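Local coordinates for DUF5618 domain-containing protein (Dyadobacter fermentans, PDB 3MFN) that is of unknown function but folds into a small, mostly helical domain of the DUF5618 family that pairs with a second copy of itself, at residues V35-K39 with I146-E150; L42-K46 with F139-E143; K55-Y60 with G130-V135; L81-F85 with W97-L102. One frame throughout, in Å; residues are numbered along the deposited sequence. Where two conformers were deposited one is given.

How the contacts relate
Contacts 1 and 2 join the same two helices, 34-52 and 132-153, at successive levels, their centres about 11 Å apart. Both are apolar seams with charged side chains along one flank; contact 2 is buried and nearer the chain's centre, contact 1 only partly buried. Contact 3 is buried too, although it lies about 17 Å from that centre, at the start of helix 132-153; backbone hydrogen bonds and waters dominate there, and the second subunit reaches it. Contact 4, partly buried and on the opposite side of the chain's centre from contact 3, is aromatic with one tyrosine-carboxylate bond, and it meets contact 1 through Trp148 and Val149. Contacts 3 and 4 have centres about 30 Å apart.

Contact 1: V35-K39 with I146-E150; sequences VIEAK and IDWVE
Val35 packs against the backbone of Glu150, and this is where the backbones of the two segments come closest: Val35 CG2 lies 3.6 Å from Glu150 CA, and the alpha carbons of the pair are 6.0 Å apart. A chi1 of 164° splits the work of the valine's two methyls. CG2 meets Glu150 and the CG1 methyl of Val149, while CG1, on the side of the valine's own carbonyl carbon, lies 4.0 Å from Ile146 CG2. One turn on, Ile146 sends CD1 to the methyl of Ala38, Ala38 CB to Ile146 CD1 being 3.8 Å. This apolar part is buried, and Ala80 and Leu81 of helix 63-85 adjoin it through Ala38 and Val149.

The other flank is looser and partly exposed. Lys39 runs out extended, its CE 4.1 Å from Ile146 CG2, and its ammonium stays beyond salt-bridge distance of both acids: NZ is 4.2 Å from Glu150 OE1 and 4.5 Å from Asp147 OD1. It would still be expected to offset some of their negative charge. Axes 10.2 Å apart at 171° between their directions define an antiparallel helix pair, the first and last helices of a helical bundle packed side by side.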
loop_
_atom_site.group_PDB
_atom_site.type_symbol
_atom_site.label_atom_id
_atom_site.label_comp_id
_atom_site.label_asym_id
_atom_site.label_seq_id
_atom_site.Cartn_x
_atom_site.Cartn_y
_atom_site.Cartn_z
ATOM N N VAL A 35 20.184 10.137 -12.631
ATOM C CA VAL A 35 18.826 10.659 -12.378
ATOM C C VAL A 35 17.880 10.470 -13.582
ATOM O O VAL A 35 16.700 10.078 -13.440
ATOM C CB VAL A 35 18.909 12.146 -11.973
ATOM C CG1 VAL A 35 17.583 12.830 -12.073
ATOM C CG2 VAL A 35 19.444 12.264 -10.568
ATOM N N ILE A 36 18.405 10.711 -14.783
ATOM C CA ILE A 36 17.619 10.540 -15.993
ATOM C C ILE A 36 17.226 9.091 -16.214
ATOM O O ILE A 36 16.074 8.787 -16.534
ATOM C CB ILE A 36 18.384 11.078 -17.168
ATOM C CG1 ILE A 36 18.287 12.619 -17.131
ATOM C CG2 ILE A 36 17.869 10.511 -18.510
ATOM C CD1 ILE A 36 19.002 13.311 -15.950
ATOM N N GLU A 37 18.185 8.200 -16.060
ATOM C CA GLU A 37 17.936 6.780 -16.231
ATOM C C GLU A 37 16.865 6.264 -15.189
ATOM O O GLU A 37 15.958 5.527 -15.579
ATOM C CB GLU A 37 19.267 6.018 -16.199
ATOM C CG GLU A 37 19.198 4.494 -16.136
ATOM C CD GLU A 37 18.957 3.820 -17.506
ATOM O OE1 GLU A 37 18.478 4.486 -18.442
ATOM O OE2 GLU A 37 19.229 2.604 -17.621
ATOM N N ALA A 38 16.935 6.735 -13.934
ATOM C CA ALA A 38 15.933 6.464 -12.912
ATOM C C ALA A 38 14.542 6.838 -13.378
ATOM O O ALA A 38 13.595 6.047 -13.228
ATOM C CB ALA A 38 16.275 7.175 -11.604
ATOM N N LYS A 39 14.418 8.011 -13.992
ATOM C CA LYS A 39 13.142 8.488 -14.492
ATOM C C LYS A 39 12.709 7.671 -15.722
ATOM O O LYS A 39 11.515 7.527 -15.918
ATOM C CB LYS A 39 13.176 9.966 -14.871
ATOM C CG LYS A 39 13.442 10.865 -13.707
ATOM C CD LYS A 39 13.619 12.274 -14.143
ATOM C CE LYS A 39 13.986 13.180 -12.966
ATOM N NZ LYS A 39 14.276 14.525 -13.450
ATOM N N ILE A 146 13.661 10.404 -6.248
ATOM C CA ILE A 146 14.603 10.660 -7.346
ATOM C C ILE A 146 14.989 12.141 -7.363
ATOM O O ILE A 146 16.156 12.458 -7.567
ATOM C CB ILE A 146 14.062 10.208 -8.687
ATOM C CG1 ILE A 146 13.926 8.683 -8.675
ATOM C CG2 ILE A 146 15.001 10.747 -9.788
ATOM C CD1 ILE A 146 13.096 8.030 -9.761
ATOM N N ASP A 147 14.038 13.036 -7.117
ATOM C CA ASP A 147 14.342 14.465 -7.096
ATOM C C ASP A 147 15.241 14.798 -5.924
ATOM O O ASP A 147 16.120 15.645 -6.038
ATOM C CB ASP A 147 13.081 15.318 -6.958
ATOM C CG ASP A 147 12.180 15.269 -8.175
ATOM O OD1 ASP A 147 12.543 14.725 -9.271
ATOM O OD2 ASP A 147 11.055 15.796 -8.022
ATOM N N TRP A 148 15.035 14.139 -4.790
ATOM C CA TRP A 148 15.904 14.371 -3.638
ATOM C C TRP A 148 17.371 14.055 -4.001
ATOM O O TRP A 148 18.293 14.840 -3.716
ATOM C CB TRP A 148 15.428 13.513 -2.458
ATOM C CG TRP A 148 16.283 13.617 -1.255
ATOM C CD1 TRP A 148 16.205 14.563 -0.274
ATOM C CD2 TRP A 148 17.333 12.722 -0.861
ATOM N NE1 TRP A 148 17.136 14.300 0.716
ATOM C CE2 TRP A 148 17.833 13.178 0.379
ATOM C CE3 TRP A 148 17.867 11.543 -1.408
ATOM C CZ2 TRP A 148 18.884 12.545 1.045
ATOM C CZ3 TRP A 148 18.919 10.904 -0.731
ATOM C CH2 TRP A 148 19.415 11.420 0.482
ATOM N N VAL A 149 17.588 12.918 -4.643
ATOM C CA VAL A 149 18.913 12.538 -5.160
ATOM C C VAL A 149 19.476 13.579 -6.112
ATOM O O VAL A 149 20.571 14.108 -5.874
ATOM C CB VAL A 149 18.879 11.153 -5.849
ATOM C CG1 VAL A 149 20.157 10.882 -6.616
ATOM C CG2 VAL A 149 18.625 10.032 -4.781
ATOM N N GLU A 150 18.727 13.918 -7.167
ATOM C CA GLU A 150 19.175 14.929 -8.129
ATOM C C GLU A 150 19.660 16.168 -7.370
ATOM O O GLU A 150 20.747 16.684 -7.600
ATOM C CB GLU A 150 18.041 15.334 -9.084
ATOM C CG GLU A 150 18.515 16.326 -10.185
ATOM C CD GLU A 150 17.410 16.850 -11.111
ATOM O OE1 GLU A 150 16.263 16.942 -10.664
ATOM O OE2 GLU A 150 17.716 17.219 -12.283
#

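Contact 2: L42-K46 with F139-E143; sequences LNNAK and FQRAE
Leu42, Lys46 and Ala45 all meet Phe139 from one side of its ring. Leu42 CD1 lies 3.8 Å from Phe139 CD1 and 4.3 Å from the ring centroid, 28° off the normal, an off-centre CH-pi contact. The aliphatic part of Lys46, one helical turn on, passes the ring in the opposite direction, CG 3.6 Å from Phe139 CE2 and CE 3.7 Å from Phe139 CD2. Its extended chain thus lies along the aromatic carbons, and the ammonium is carried past them. Ala45 adds its methyl near the far end of the ring, CB 4.2 Å from Phe139 CZ.

A torsion sets up the leucine's part. Leu42 holds CG anti to the backbone N (chi1 -169°), which brings its branches over to the facing helix, where CD1 also meets the methyl of Ala142.

Farther out, Phe139 also touches Leu49, Ala73 and Leu120, from helices 34-52, 63-85 and 107-126. Ala142 meets Val77 and Leu120. Phe139 is therefore a core residue where four helices converge, and the 167° angle between the two segments makes this an antiparallel pairing within an up-and-down helical bundle.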
loop_
_atom_site.group_PDB
_atom_site.type_symbol
_atom_site.label_atom_id
_atom_site.label_comp_id
_atom_site.label_asym_id
_atom_site.label_seq_id
_atom_site.Cartn_x
_atom_site.Cartn_y
_atom_site.Cartn_z
ATOM N N LEU A 42 10.987 4.716 -14.178
ATOM C CA LEU A 42 9.670 5.114 -13.672
ATOM C C LEU A 42 8.648 5.296 -14.766
ATOM O O LEU A 42 7.521 4.804 -14.655
ATOM C CB LEU A 42 9.777 6.372 -12.821
ATOM C CG LEU A 42 8.585 6.819 -11.989
ATOM C CD1 LEU A 42 8.012 5.700 -11.075
ATOM C CD2 LEU A 42 8.986 8.072 -11.129
ATOM N N ASN A 43 9.022 5.997 -15.827
ATOM C CA ASN A 43 8.111 6.207 -16.939
ATOM C C ASN A 43 7.848 4.982 -17.738
ATOM O O ASN A 43 6.694 4.769 -18.223
ATOM C CB ASN A 43 8.604 7.360 -17.824
ATOM C CG ASN A 43 8.480 8.713 -17.082
ATOM O OD1 ASN A 43 7.472 8.935 -16.378
ATOM N ND2 ASN A 43 9.482 9.576 -17.200
ATOM N N ASN A 44 8.858 4.123 -17.853
ATOM C CA ASN A 44 8.605 2.816 -18.467
ATOM C C ASN A 44 7.555 2.088 -17.682
ATOM O O ASN A 44 6.668 1.506 -18.251
ATOM C CB ASN A 44 9.865 1.929 -18.528
ATOM C CG ASN A 44 10.793 2.268 -19.676
ATOM O OD1 ASN A 44 11.765 1.561 -19.874
ATOM N ND2 ASN A 44 10.513 3.307 -20.428
ATOM N N ALA A 45 7.691 2.092 -16.355
ATOM C CA ALA A 45 6.729 1.474 -15.470
ATOM C C ALA A 45 5.306 2.017 -15.667
ATOM O O ALA A 45 4.334 1.260 -15.704
ATOM C CB ALA A 45 7.148 1.610 -13.978
ATOM N N LYS A 46 5.163 3.328 -15.800
ATOM C CA LYS A 46 3.822 3.903 -16.057
ATOM C C LYS A 46 3.307 3.452 -17.424
ATOM O O LYS A 46 2.113 3.144 -17.582
ATOM C CB LYS A 46 3.909 5.420 -15.995
ATOM C CG LYS A 46 4.221 5.939 -14.588
ATOM C CD LYS A 46 4.355 7.472 -14.603
ATOM C CE LYS A 46 4.477 8.016 -13.145
ATOM N NZ LYS A 46 4.911 9.467 -13.145
ATOM N N PHE A 139 4.013 6.091 -7.035
ATOM C CA PHE A 139 4.829 6.751 -8.051
ATOM C C PHE A 139 5.196 8.181 -7.723
ATOM O O PHE A 139 6.316 8.568 -8.011
ATOM C CB PHE A 139 4.138 6.699 -9.413
ATOM C CG PHE A 139 4.093 5.339 -10.027
ATOM C CD1 PHE A 139 4.823 4.286 -9.529
ATOM C CD2 PHE A 139 3.347 5.118 -11.141
ATOM C CE1 PHE A 139 4.824 3.048 -10.176
ATOM C CE2 PHE A 139 3.358 3.868 -11.786
ATOM C CZ PHE A 139 4.125 2.872 -11.329
ATOM N N GLN A 140 4.310 8.960 -7.085
ATOM C CA GLN A 140 4.677 10.302 -6.606
ATOM C C GLN A 140 5.789 10.216 -5.570
ATOM O O GLN A 140 6.683 11.014 -5.589
ATOM C CB GLN A 140 3.480 11.079 -5.997
ATOM C CG GLN A 140 2.409 11.569 -7.037
ATOM C CD GLN A 140 0.985 11.693 -6.464
ATOM O OE1 GLN A 140 -0.004 11.448 -7.169
ATOM N NE2 GLN A 140 0.881 12.083 -5.212
ATOM N N ARG A 141 5.718 9.233 -4.663
ATOM C CA ARG A 141 6.747 9.064 -3.602
ATOM C C ARG A 141 8.109 8.743 -4.238
ATOM O O ARG A 141 9.134 9.304 -3.846
ATOM C CB ARG A 141 6.381 7.968 -2.621
ATOM C CG ARG A 141 5.052 8.159 -1.936
ATOM C CD ARG A 141 5.053 9.252 -0.929
ATOM N NE ARG A 141 3.721 9.322 -0.341
ATOM C CZ ARG A 141 2.765 10.157 -0.743
ATOM N NH1 ARG A 141 2.958 10.977 -1.775
ATOM N NH2 ARG A 141 1.594 10.148 -0.142
ATOM N N ALA A 142 8.084 7.902 -5.258
ATOM C CA ALA A 142 9.255 7.512 -6.054
ATOM C C ALA A 142 9.878 8.732 -6.738
ATOM O O ALA A 142 11.067 8.896 -6.662
ATOM C CB ALA A 142 8.872 6.509 -7.085
ATOM N N GLU A 143 9.094 9.603 -7.385
ATOM C CA GLU A 143 9.655 10.801 -7.986
ATOM C C GLU A 143 10.226 11.743 -6.923
ATOM O O GLU A 143 11.192 12.437 -7.156
ATOM C CB GLU A 143 8.610 11.532 -8.844
ATOM C CG GLU A 143 9.147 12.751 -9.567
ATOM C CD GLU A 143 9.910 12.407 -10.872
ATOM O OE1 GLU A 143 9.937 11.222 -11.291
ATOM O OE2 GLU A 143 10.427 13.350 -11.515
#

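Contact 3: K55-Y60 with G130-V135; sequences KEDGFY and GDAEVV
Phe59 lies beside Asp131, pointing the same way, with its ring plane 68° from the carboxylate; Phe59 CE1 is 3.5 Å from Asp131 OD2. The next residue, Tyr60, brings CE2 to 3.8 Å from Ala132 CB and turns a ring edge toward Val135 CG2.

Between these side chains the backbones form a single bridge, Phe59 with Asp131. Tyr60 N donates to Gly130 O at 2.9 Å, in the carbonyl plane, and Ala132 N donates to Gly58 O at 2.9 Å, tilted 25° from the carbonyl plane of Gly58. Gly58 belongs to the type I' turn from Glu56 to Phe59, which presents its carbonyl to the helix start. One water donates to Gly58 O and Asp131 OD1 and accepts from Glu133 N; another links Tyr60 OH to Ala132 O.

Asp131 is the N-cap of helix 132-153, its OD1 accepting a weak 3.4 Å bond from Val134 N. Its OD2 forms a salt bridge with Arg141 of the second subunit and a hydrogen bond with Ser115 of that subunit. The two oxygens thus divide their work, one toward the helix start and the other toward the neighbour. Cap, arginine and helix dipole would all be expected to stabilise the ionised carboxylate.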
loop_
_atom_site.group_PDB
_atom_site.type_symbol
_atom_site.label_atom_id
_atom_site.label_comp_id
_atom_site.label_asym_id
_atom_site.label_seq_id
_atom_site.Cartn_x
_atom_site.Cartn_y
_atom_site.Cartn_z
ATOM N N LYS A 55 -6.240 -1.774 -16.868
ATOM C CA LYS A 55 -6.978 -1.035 -15.855
ATOM C C LYS A 55 -8.493 -1.052 -16.072
ATOM O O LYS A 55 -8.977 -0.957 -17.199
ATOM C CB LYS A 55 -6.512 0.396 -15.747
ATOM C CG LYS A 55 -6.989 1.086 -14.437
ATOM C CD LYS A 55 -7.315 2.526 -14.680
ATOM C CE LYS A 55 -6.095 3.383 -14.482
ATOM N NZ LYS A 55 -6.380 4.711 -15.042
ATOM N N GLU A 56 -9.223 -1.247 -14.972
ATOM C CA GLU A 56 -10.670 -1.409 -15.043
ATOM C C GLU A 56 -11.252 -1.023 -13.701
ATOM O O GLU A 56 -10.742 -1.450 -12.674
ATOM C CB GLU A 56 -10.936 -2.871 -15.308
ATOM C CG GLU A 56 -12.179 -3.176 -15.964
ATOM C CD GLU A 56 -12.331 -4.668 -16.188
ATOM O OE1 GLU A 56 -11.445 -5.238 -16.878
ATOM O OE2 GLU A 56 -13.334 -5.248 -15.704
ATOM N N ASP A 57 -12.276 -0.180 -13.692
ATOM C CA ASP A 57 -12.887 0.229 -12.426
ATOM C C ASP A 57 -11.817 0.732 -11.410
ATOM O O ASP A 57 -12.002 0.615 -10.219
ATOM C CB ASP A 57 -13.591 -0.959 -11.743
ATOM C CG ASP A 57 -14.716 -1.589 -12.562
ATOM O OD1 ASP A 57 -15.526 -0.869 -13.209
ATOM O OD2 ASP A 57 -14.812 -2.849 -12.465
ATOM N N GLY A 58 -10.706 1.279 -11.869
ATOM C CA GLY A 58 -9.668 1.774 -10.988
ATOM C C GLY A 58 -8.672 0.699 -10.491
ATOM O O GLY A 58 -7.849 1.006 -9.647
ATOM N N PHE A 59 -8.767 -0.538 -10.978
ATOM C CA PHE A 59 -7.782 -1.564 -10.647
ATOM C C PHE A 59 -7.156 -2.175 -11.881
ATOM O O PHE A 59 -7.854 -2.475 -12.849
ATOM C CB PHE A 59 -8.427 -2.638 -9.797
ATOM C CG PHE A 59 -9.000 -2.085 -8.541
ATOM C CD1 PHE A 59 -8.213 -1.913 -7.421
ATOM C CD2 PHE A 59 -10.298 -1.670 -8.495
ATOM C CE1 PHE A 59 -8.749 -1.354 -6.266
ATOM C CE2 PHE A 59 -10.816 -1.117 -7.336
ATOM C CZ PHE A 59 -10.009 -0.951 -6.242
ATOM N N TYR A 60 -5.834 -2.304 -11.855
ATOM C CA TYR A 60 -5.068 -2.980 -12.910
ATOM C C TYR A 60 -5.366 -4.445 -12.779
ATOM O O TYR A 60 -5.239 -4.970 -11.706
ATOM C CB TYR A 60 -3.580 -2.676 -12.762
ATOM C CG TYR A 60 -3.250 -1.229 -13.029
ATOM C CD1 TYR A 60 -3.418 -0.672 -14.268
ATOM C CD2 TYR A 60 -2.836 -0.398 -12.027
ATOM C CE1 TYR A 60 -3.143 0.671 -14.494
ATOM C CE2 TYR A 60 -2.591 0.902 -12.252
ATOM C CZ TYR A 60 -2.735 1.443 -13.471
ATOM O OH TYR A 60 -2.432 2.793 -13.681
ATOM N N GLY A 130 -2.706 -3.832 -7.943
ATOM C CA GLY A 130 -2.593 -2.494 -8.520
ATOM C C GLY A 130 -3.840 -1.661 -8.379
ATOM O O GLY A 130 -4.680 -1.640 -9.275
ATOM N N ASP A 131 -3.949 -0.963 -7.263
ATOM C CA ASP A 131 -5.042 -0.035 -7.005
ATOM C C ASP A 131 -4.567 1.274 -7.568
ATOM O O ASP A 131 -3.659 1.874 -7.006
ATOM C CB ASP A 131 -5.290 -0.036 -5.464
ATOM C CG ASP A 131 -6.355 0.954 -5.014
ATOM O OD1 ASP A 131 -6.439 2.060 -5.601
ATOM O OD2 ASP A 131 -7.017 0.669 -3.975
ATOM N N ALA A 132 -5.162 1.706 -8.703
ATOM C CA ALA A 132 -4.539 2.731 -9.524
ATOM C C ALA A 132 -4.311 4.006 -8.760
ATOM O O ALA A 132 -3.286 4.630 -8.904
ATOM C CB ALA A 132 -5.360 2.993 -10.829
ATOM N N GLU A 133 -5.250 4.409 -7.914
ATOM C CA GLU A 133 -5.095 5.620 -7.080
ATOM C C GLU A 133 -3.923 5.448 -6.134
ATOM O O GLU A 133 -3.157 6.353 -5.884
ATOM C CB GLU A 133 -6.347 5.895 -6.200
ATOM C CG GLU A 133 -7.390 6.932 -6.659
ATOM C CD GLU A 133 -8.374 7.359 -5.503
ATOM O OE1 GLU A 133 -8.361 8.551 -5.066
ATOM O OE2 GLU A 133 -9.124 6.487 -5.006
ATOM N N VAL A 134 -3.844 4.288 -5.515
ATOM C CA VAL A 134 -2.718 4.025 -4.590
ATOM C C VAL A 134 -1.374 3.960 -5.379
ATOM O O VAL A 134 -0.373 4.545 -4.984
ATOM C CB VAL A 134 -2.944 2.733 -3.829
ATOM C CG1 VAL A 134 -1.751 2.420 -2.876
ATOM C CG2 VAL A 134 -4.229 2.824 -3.040
ATOM N N VAL A 135 -1.373 3.267 -6.505
ATOM C CA VAL A 135 -0.190 3.211 -7.390
ATOM C C VAL A 135 0.323 4.616 -7.730
ATOM O O VAL A 135 1.523 4.903 -7.613
ATOM C CB VAL A 135 -0.491 2.413 -8.696
ATOM C CG1 VAL A 135 0.684 2.579 -9.748
ATOM C CG2 VAL A 135 -0.785 0.865 -8.401
HETATM O O HOH W 1 -8.038 3.080 -7.974
HETATM O O HOH W 2 -4.946 -5.036 -8.898
HETATM O O HOH W 3 -1.801 4.312 -11.704
#

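Contact 4: L81-F85 with W97-L102; sequences LDHYF and WYKSNL
The C-terminal end of helix 63-85 packs here against the short helix 95-103 through an aromatic helix-helix interface, the local axes 11.6 Å apart at 51°. Phe85 carries most of it. Asn101 CB sits over the centre of its ring, 3.6 Å from the centroid and only 4° off the normal, a clear CH-pi contact. The Asn101 amide is stacked at 21° to the same ring, and Leu102 CD2 lies at the edge, 3.8 Å from Phe85 CZ. Tyr84 CD2 covers part of the opposite face.

Trp97 reaches across from the other helix, its CH2 3.6 Å from Phe85 CB. Asn101 ND2 lies 3.1 Å above the middle of that indole, so Asn101 touches both rings, Phe85 with CB and Trp97 with ND2. ND2 also makes a bent bond to Trp97 O from above the carbonyl plane; Asn101 N reaches that oxygen from the opposite face.

Beside this stack, Asp82 OD1 accepts from Tyr98 OH on its syn lone pair, at 2.6 Å. The same oxygen forms a salt bridge with Lys93, which would be expected to keep the carboxylate ionised. Inward, Leu81 packs on Tyr98 CD1 and touches Ile145 and Val149 of helix 132-153, while Leu102 meets Trp148 of that helix and Phe113 of helix 107-126.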
loop_
_atom_site.group_PDB
_atom_site.type_symbol
_atom_site.label_atom_id
_atom_site.label_comp_id
_atom_site.label_asym_id
_atom_site.label_seq_id
_atom_site.Cartn_x
_atom_site.Cartn_y
_atom_site.Cartn_z
ATOM N N LEU A 81 19.387 5.882 -6.026
ATOM C CA LEU A 81 20.034 5.710 -4.723
ATOM C C LEU A 81 21.436 5.091 -4.784
ATOM O O LEU A 81 22.345 5.538 -4.069
ATOM C CB LEU A 81 19.138 4.960 -3.726
ATOM C CG LEU A 81 17.801 5.672 -3.356
ATOM C CD1 LEU A 81 16.915 4.818 -2.480
ATOM C CD2 LEU A 81 18.043 7.031 -2.663
ATOM N N ASP A 82 21.621 4.097 -5.639
ATOM C CA ASP A 82 22.896 3.399 -5.760
ATOM C C ASP A 82 23.944 4.347 -6.280
ATOM O O ASP A 82 25.121 4.274 -5.881
ATOM C CB ASP A 82 22.791 2.219 -6.729
ATOM C CG ASP A 82 22.054 1.050 -6.123
ATOM O OD1 ASP A 82 22.004 1.007 -4.896
ATOM O OD2 ASP A 82 21.514 0.189 -6.854
ATOM N N HIS A 83 23.519 5.230 -7.180
ATOM C CA HIS A 83 24.429 6.191 -7.740
ATOM C C HIS A 83 24.818 7.235 -6.705
ATOM O O HIS A 83 25.932 7.642 -6.672
ATOM C CB HIS A 83 23.920 6.885 -9.014
ATOM C CG HIS A 83 24.950 7.794 -9.623
ATOM N ND1 HIS A 83 25.829 7.377 -10.601
ATOM C CD2 HIS A 83 25.268 9.085 -9.362
ATOM C CE1 HIS A 83 26.644 8.368 -10.916
ATOM N NE2 HIS A 83 26.315 9.421 -10.188
ATOM N N TYR A 84 23.905 7.631 -5.820
ATOM C CA TYR A 84 24.226 8.642 -4.802
ATOM C C TYR A 84 25.086 8.085 -3.637
ATOM O O TYR A 84 26.037 8.733 -3.174
ATOM C CB TYR A 84 22.929 9.246 -4.256
ATOM C CG TYR A 84 23.115 10.325 -3.204
ATOM C CD1 TYR A 84 23.894 11.428 -3.463
ATOM C CD2 TYR A 84 22.480 10.258 -1.971
ATOM C CE1 TYR A 84 24.086 12.457 -2.478
ATOM C CE2 TYR A 84 22.655 11.271 -0.990
ATOM C CZ TYR A 84 23.462 12.357 -1.258
ATOM O OH TYR A 84 23.642 13.346 -0.322
ATOM N N PHE A 85 24.714 6.902 -3.136
ATOM C CA PHE A 85 25.325 6.337 -1.924
ATOM C C PHE A 85 26.538 5.448 -2.251
ATOM O O PHE A 85 27.362 5.117 -1.380
ATOM C CB PHE A 85 24.286 5.520 -1.137
ATOM C CG PHE A 85 23.227 6.357 -0.445
ATOM C CD1 PHE A 85 23.571 7.383 0.401
ATOM C CD2 PHE A 85 21.903 6.059 -0.595
ATOM C CE1 PHE A 85 22.606 8.113 1.046
ATOM C CE2 PHE A 85 20.955 6.767 0.046
ATOM C CZ PHE A 85 21.300 7.810 0.849
ATOM N N TRP A 97 20.028 -1.663 3.864
ATOM C CA TRP A 97 21.106 -0.816 3.449
ATOM C C TRP A 97 20.582 0.550 3.008
ATOM O O TRP A 97 21.142 1.593 3.379
ATOM C CB TRP A 97 21.903 -1.487 2.360
ATOM C CG TRP A 97 23.131 -0.789 2.065
ATOM C CD1 TRP A 97 24.322 -0.851 2.786
ATOM C CD2 TRP A 97 23.349 0.132 1.018
ATOM N NE1 TRP A 97 25.238 -0.040 2.233
ATOM C CE2 TRP A 97 24.682 0.582 1.140
ATOM C CE3 TRP A 97 22.545 0.644 -0.012
ATOM C CZ2 TRP A 97 25.254 1.479 0.246
ATOM C CZ3 TRP A 97 23.104 1.560 -0.878
ATOM C CH2 TRP A 97 24.459 1.975 -0.731
ATOM N N TYR A 98 19.490 0.596 2.268
ATOM C CA TYR A 98 18.963 1.905 1.812
ATOM C C TYR A 98 18.405 2.662 2.989
ATOM O O TYR A 98 18.648 3.869 3.127
ATOM C CB TYR A 98 17.902 1.758 0.702
ATOM C CG TYR A 98 18.499 1.099 -0.518
ATOM C CD1 TYR A 98 19.177 1.839 -1.426
ATOM C CD2 TYR A 98 18.423 -0.248 -0.715
ATOM C CE1 TYR A 98 19.742 1.269 -2.523
ATOM C CE2 TYR A 98 18.998 -0.835 -1.814
ATOM C CZ TYR A 98 19.637 -0.066 -2.718
ATOM O OH TYR A 98 20.261 -0.596 -3.844
ATOM N N LYS A 99 17.723 1.969 3.881
ATOM C CA LYS A 99 17.110 2.680 5.054
ATOM C C LYS A 99 18.152 3.292 6.007
ATOM O O LYS A 99 18.010 4.434 6.498
ATOM C CB LYS A 99 16.220 1.709 5.828
ATOM C CG LYS A 99 14.905 1.334 5.031
ATOM C CD LYS A 99 14.136 0.124 5.628
ATOM C CE LYS A 99 13.628 0.364 7.035
ATOM N NZ LYS A 99 13.165 -0.873 7.774
ATOM N N SER A 100 19.190 2.534 6.310
ATOM C CA SER A 100 20.165 3.036 7.278
ATOM C C SER A 100 20.949 4.198 6.627
ATOM O O SER A 100 21.203 5.202 7.291
ATOM C CB SER A 100 21.030 1.892 7.823
ATOM O OG SER A 100 22.091 1.581 6.956
ATOM N N ASN A 101 21.207 4.136 5.302
ATOM C CA ASN A 101 21.808 5.282 4.599
ATOM C C ASN A 101 20.896 6.525 4.602
ATOM O O ASN A 101 21.364 7.654 4.767
ATOM C CB ASN A 101 22.284 4.929 3.162
ATOM C CG ASN A 101 23.697 4.376 3.129
ATOM O OD1 ASN A 101 24.633 5.053 3.513
ATOM N ND2 ASN A 101 23.856 3.162 2.699
ATOM N N LEU A 102 19.588 6.321 4.477
ATOM C CA LEU A 102 18.661 7.427 4.478
ATOM C C LEU A 102 18.368 7.941 5.886
ATOM O O LEU A 102 18.014 9.100 6.054
ATOM C CB LEU A 102 17.354 7.041 3.783
ATOM C CG LEU A 102 17.409 6.824 2.257
ATOM C CD1 LEU A 102 16.159 6.094 1.790
ATOM C CD2 LEU A 102 17.599 8.190 1.550
#